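Local atomic coordinates of cytochrome C (PDB entry 5LO9), a protein that probably carries electrons through four covalently bound c-type hemes while oxidising thiosulfate to tetrathionate, as a fusion of an electron-accepting cytochrome with a thiosulfate dehydrogenase. Residues A93-D98 with F186-L191; G366-T369 with A373-G376. All coordinates share one frame; numbering follows the deposited sequence.

Interaction 1: residues A93-D98 with F186-L191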
loop_
_atom_site.group_PDB
_atom_site.type_symbol
_atom_site.label_atom_id
_atom_site.label_comp_id
_atom_site.label_asym_id
_atom_site.label_seq_id
_atom_site.Cartn_x
_atom_site.Cartn_y
_atom_site.Cartn_z
ATOM N N ALA A 93 34.949 32.948 10.543
ATOM C CA ALA A 93 35.096 31.628 11.120
ATOM C C ALA A 93 36.161 30.811 10.403
ATOM O O ALA A 93 36.406 30.952 9.203
ATOM C CB ALA A 93 33.773 30.891 11.052
ATOM N N ARG A 94 36.787 29.936 11.167
ATOM C CA ARG A 94 37.717 28.966 10.609
ATOM C C ARG A 94 37.733 27.771 11.555
ATOM O O ARG A 94 38.278 27.859 12.661
ATOM C CB ARG A 94 39.111 29.575 10.437
ATOM C CG ARG A 94 40.158 28.618 9.803
ATOM C CD ARG A 94 41.532 29.291 9.710
ATOM N NE ARG A 94 42.562 28.437 9.115
ATOM C CZ ARG A 94 43.808 28.836 8.855
ATOM N NH1 ARG A 94 44.204 30.075 9.153
ATOM N NH2 ARG A 94 44.668 27.988 8.308
ATOM N N ALA A 95 37.148 26.655 11.115
ATOM C CA ALA A 95 37.026 25.487 11.958
ATOM C C ALA A 95 38.323 24.679 11.913
ATOM O O ALA A 95 39.065 24.734 10.924
ATOM C CB ALA A 95 35.870 24.606 11.497
ATOM N N PRO A 96 38.606 23.921 12.971
ATOM C CA PRO A 96 39.810 23.084 12.998
ATOM C C PRO A 96 39.802 21.947 11.980
ATOM O O PRO A 96 38.763 21.350 11.672
ATOM C CB PRO A 96 39.813 22.523 14.422
ATOM C CG PRO A 96 38.750 23.272 15.161
ATOM C CD PRO A 96 37.779 23.728 14.168
ATOM N N SER A 97 41.005 21.629 11.491
ATOM C CA SER A 97 41.231 20.485 10.611
ATOM C C SER A 97 41.170 19.150 11.347
ATOM O O SER A 97 41.026 18.113 10.694
ATOM C CB SER A 97 42.586 20.637 9.955
ATOM O OG SER A 97 43.553 20.872 10.981
ATOM N N ASP A 98 41.328 19.152 12.677
ATOM C CA ASP A 98 41.309 17.946 13.504
ATOM C C ASP A 98 39.903 17.563 13.983
ATOM O O ASP A 98 39.775 16.734 14.892
ATOM C CB ASP A 98 42.253 18.130 14.715
ATOM C CG ASP A 98 42.125 19.541 15.398
ATOM O OD1 ASP A 98 42.723 20.499 14.836
ATOM O OD2 ASP A 98 41.497 19.705 16.490
ATOM N N PHE A 186 28.332 24.008 12.311
ATOM C CA PHE A 186 27.658 25.289 12.119
ATOM C C PHE A 186 28.652 26.391 11.803
ATOM O O PHE A 186 28.305 27.346 11.101
ATOM C CB PHE A 186 26.802 25.648 13.341
ATOM C CG PHE A 186 25.478 24.960 13.335
ATOM C CD1 PHE A 186 24.522 25.293 12.379
ATOM C CD2 PHE A 186 25.201 23.943 14.235
ATOM C CE1 PHE A 186 23.295 24.648 12.344
ATOM C CE2 PHE A 186 23.992 23.292 14.208
ATOM C CZ PHE A 186 23.030 23.641 13.257
ATOM N N ALA A 187 29.888 26.274 12.280
ATOM C CA ALA A 187 30.892 27.268 11.919
ATOM C C ALA A 187 31.200 27.244 10.421
ATOM O O ALA A 187 31.555 28.278 9.844
ATOM C CB ALA A 187 32.152 27.049 12.750
ATOM N N THR A 188 31.034 26.094 9.761
ATOM C CA THR A 188 31.293 25.995 8.326
ATOM C C THR A 188 30.015 26.091 7.485
ATOM O O THR A 188 30.012 25.604 6.350
ATOM C CB THR A 188 32.042 24.702 7.971
ATOM O OG1 THR A 188 31.244 23.550 8.280
ATOM C CG2 THR A 188 33.326 24.592 8.759
ATOM N N ARG A 189 28.870 26.639 8.046
ATOM C CA ARG A 189 27.766 26.861 7.109
ATOM C C ARG A 189 27.852 28.230 6.458
ATOM O O ARG A 189 28.450 29.170 7.003
ATOM C CB ARG A 189 26.380 26.793 7.765
ATOM C CG ARG A 189 25.959 25.578 8.564
ATOM C CD ARG A 189 25.840 24.322 7.733
ATOM N NE ARG A 189 27.175 23.757 7.636
ATOM C CZ ARG A 189 27.577 22.907 6.717
ATOM N NH1 ARG A 189 26.721 22.523 5.770
ATOM N NH2 ARG A 189 28.838 22.465 6.762
ATOM N N PRO A 190 27.239 28.362 5.284
ATOM C CA PRO A 190 27.026 29.682 4.693
ATOM C C PRO A 190 25.931 30.438 5.428
ATOM O O PRO A 190 25.027 29.850 6.036
ATOM C CB PRO A 190 26.582 29.351 3.277
ATOM C CG PRO A 190 25.843 28.041 3.449
ATOM C CD PRO A 190 26.648 27.295 4.457
ATOM N N LEU A 191 25.989 31.768 5.301
ATOM C CA LEU A 191 25.088 32.651 6.036
ATOM C C LEU A 191 23.729 32.882 5.354
ATOM O O LEU A 191 22.896 33.611 5.924
ATOM C CB LEU A 191 25.765 34.002 6.269
ATOM C CG LEU A 191 27.239 33.957 6.618
ATOM C CD1 LEU A 191 27.696 35.357 6.986
ATOM C CD2 LEU A 191 27.473 33.001 7.742
#

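Interaction 2: residues G366-T369 with A373-G376. With EDO (1,2-ethanediol), chain R.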
loop_
_atom_site.group_PDB
_atom_site.type_symbol
_atom_site.label_atom_id
_atom_site.label_comp_id
_atom_site.label_asym_id
_atom_site.label_seq_id
_atom_site.Cartn_x
_atom_site.Cartn_y
_atom_site.Cartn_z
ATOM N N GLY A 366 9.764 -3.906 8.160
ATOM C CA GLY A 366 9.738 -4.901 9.192
ATOM C C GLY A 366 8.430 -5.035 9.939
ATOM O O GLY A 366 8.221 -6.059 10.613
ATOM N N ALA A 367 7.551 -4.037 9.846
ATOM C CA ALA A 367 6.338 -4.016 10.648
ATOM C C ALA A 367 5.285 -4.978 10.099
ATOM O O ALA A 367 5.198 -5.205 8.889
ATOM C CB ALA A 367 5.769 -2.610 10.714
ATOM N N PRO A 368 4.473 -5.558 10.983
ATOM C CA PRO A 368 3.535 -6.630 10.607
ATOM C C PRO A 368 2.261 -6.120 9.954
ATOM O O PRO A 368 1.488 -5.374 10.557
ATOM C CB PRO A 368 3.236 -7.306 11.947
ATOM C CG PRO A 368 3.376 -6.214 12.924
ATOM C CD PRO A 368 4.548 -5.391 12.429
ATOM N N THR A 369 2.008 -6.597 8.746
ATOM C CA THR A 369 0.850 -6.152 7.999
ATOM C C THR A 369 -0.399 -6.419 8.815
ATOM O O THR A 369 -0.616 -7.536 9.294
ATOM C CB THR A 369 0.773 -6.885 6.652
ATOM O OG1 THR A 369 1.963 -6.653 5.891
ATOM C CG2 THR A 369 -0.407 -6.396 5.831
ATOM N N ALA A 373 -2.850 -1.763 15.888
ATOM C CA ALA A 373 -2.589 -1.258 17.227
ATOM C C ALA A 373 -1.120 -1.366 17.577
ATOM O O ALA A 373 -0.750 -1.749 18.687
ATOM C CB ALA A 373 -3.420 -1.992 18.275
ATOM N N MET A 374 -0.249 -1.039 16.643
ATOM C CA MET A 374 1.161 -0.984 16.986
ATOM C C MET A 374 1.365 0.029 18.099
ATOM O O MET A 374 0.740 1.088 18.109
ATOM C CB MET A 374 2.004 -0.597 15.765
ATOM C CG MET A 374 2.323 -1.740 14.796
ATOM S SD MET A 374 3.464 -1.134 13.560
ATOM C CE MET A 374 5.020 -1.541 14.306
ATOM N N SER A 375 2.186 -0.334 19.079
ATOM C CA SER A 375 2.499 0.585 20.157
ATOM C C SER A 375 3.204 1.819 19.604
ATOM O O SER A 375 4.205 1.716 18.887
ATOM C CB SER A 375 3.361 -0.104 21.207
ATOM O OG SER A 375 4.025 0.857 22.012
ATOM N N GLY A 376 2.667 2.988 19.937
ATOM C CA GLY A 376 3.167 4.252 19.445
ATOM C C GLY A 376 2.252 4.908 18.444
ATOM O O GLY A 376 2.509 6.045 18.043
HETATM C C1 EDO R . -0.990 3.250 21.699
HETATM O O1 EDO R . 0.423 3.297 21.997
HETATM C C2 EDO R . -1.195 2.829 20.253
HETATM O O2 EDO R . -1.980 1.625 20.173
#

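Interaction 1: residues A93-D98 with F186-L191
Ala-187, in the last turn of helix 176-187, meets 93-98 with its carbonyl oxygen as the closest atom: the methyl CB of Ala-93 lies 3.6 Å from Ala-187 O. Its own methyl faces the same way, and its CA is 6.1 Å from that of Ala-93. Thr-188, just past the helix end, adds the second touch, methyl to methyl, with CG2 at 3.7 Å from Ala-95 CB. The threonine rotamer (chi1 64°) sets CG2 anti to the carbonyl carbon and places OG1 back among the helix-end carbonyls of Ala-184 and Tyr-185. Arg-189 then secures that hydroxyl, NH2 donating to Thr-188 OG1 at 3.0 Å with the oxygen close to the guanidinium plane. Thus one branch of Thr-188 serves 93-98 and the other the helix terminus. Across the contact, the extended backbone turns the methyls of Ala-93 and Ala-95 toward the helix end, while the side chain of Arg-94 sets out away from it. This is small-residue packing of the connection between helix 74-86 and helix 102-110 on the C-terminal helix of a cytochrome c domain. Alongside lies helix 144-156, whose Tyr-144 touches both Ala-187 and Pro-96.

Interaction 2: residues G366-T369 with A373-G376
Met-374 reaches Ala-367 and Pro-368 by a chain that is first straight and then bent. A chi1 of -81° swings CG away from the carbonyl carbon; an extended chi2 carries SD across toward 366-369, and chi3 of 92° turns the terminal methyl aside. The sulfur and methyl consequently both lie by one small side chain: Ala-367 CB is 3.8 Å from Met-374 CE and 3.9 Å from Met-374 SD. The same CE approaches the proline ring at its CD corner, at the looser distance of 4.3 Å from Pro-368 CD. A long, flexible residue thereby spans backbones whose closest CA atoms, those of Ala-367 and Met-374, are 8.7 Å apart. Phe-244 and Val-308 touch both Ala-367 and Met-374, extending the apolar cluster beyond the loop. The Met-374 side chain is about 9 Å from a bound heme c and about 5 Å from the side chain of Arg-377, which binds heme c #4. Several polar groups of 366-369 bond to the second subunit: Ala-367 O accepts a hydrogen bond from Thr-369 OG1 of that subunit, and the reciprocal bond is also made. Beyond Met-374, Gly-376 N donates to O1 of a 1,2-ethanediol, probably from the crystallisation liquor, at 3.1 Å. The chemistry divides accordingly: van der Waals packing by a methionine tip closes the loop, without directional bonds between its arms, while some backbone groups and the Thr-369 hydroxyl make polar links to the neighbouring subunit.

From the N terminus, the chain completes helix 74-86, passes through 93-98 and comes back to that segment at the end of helix 176-187, so interaction 1 closes an excursion of 87 residues, a little over half of them helical. Interaction 2 opens later, after helix 351-363, and closes a loop with three intervening residues before helix 391-401. The contacts are in series, neither nested nor crossed, and their centres stand about 42 Å apart. They exemplify one principle at two scales: small nonpolar groups can bring chain together over a long separation and within one loop. The first joins the connection between helices 74-86 and 102-110 to the end of helix 176-187; the second shapes a loop at the subunit interface.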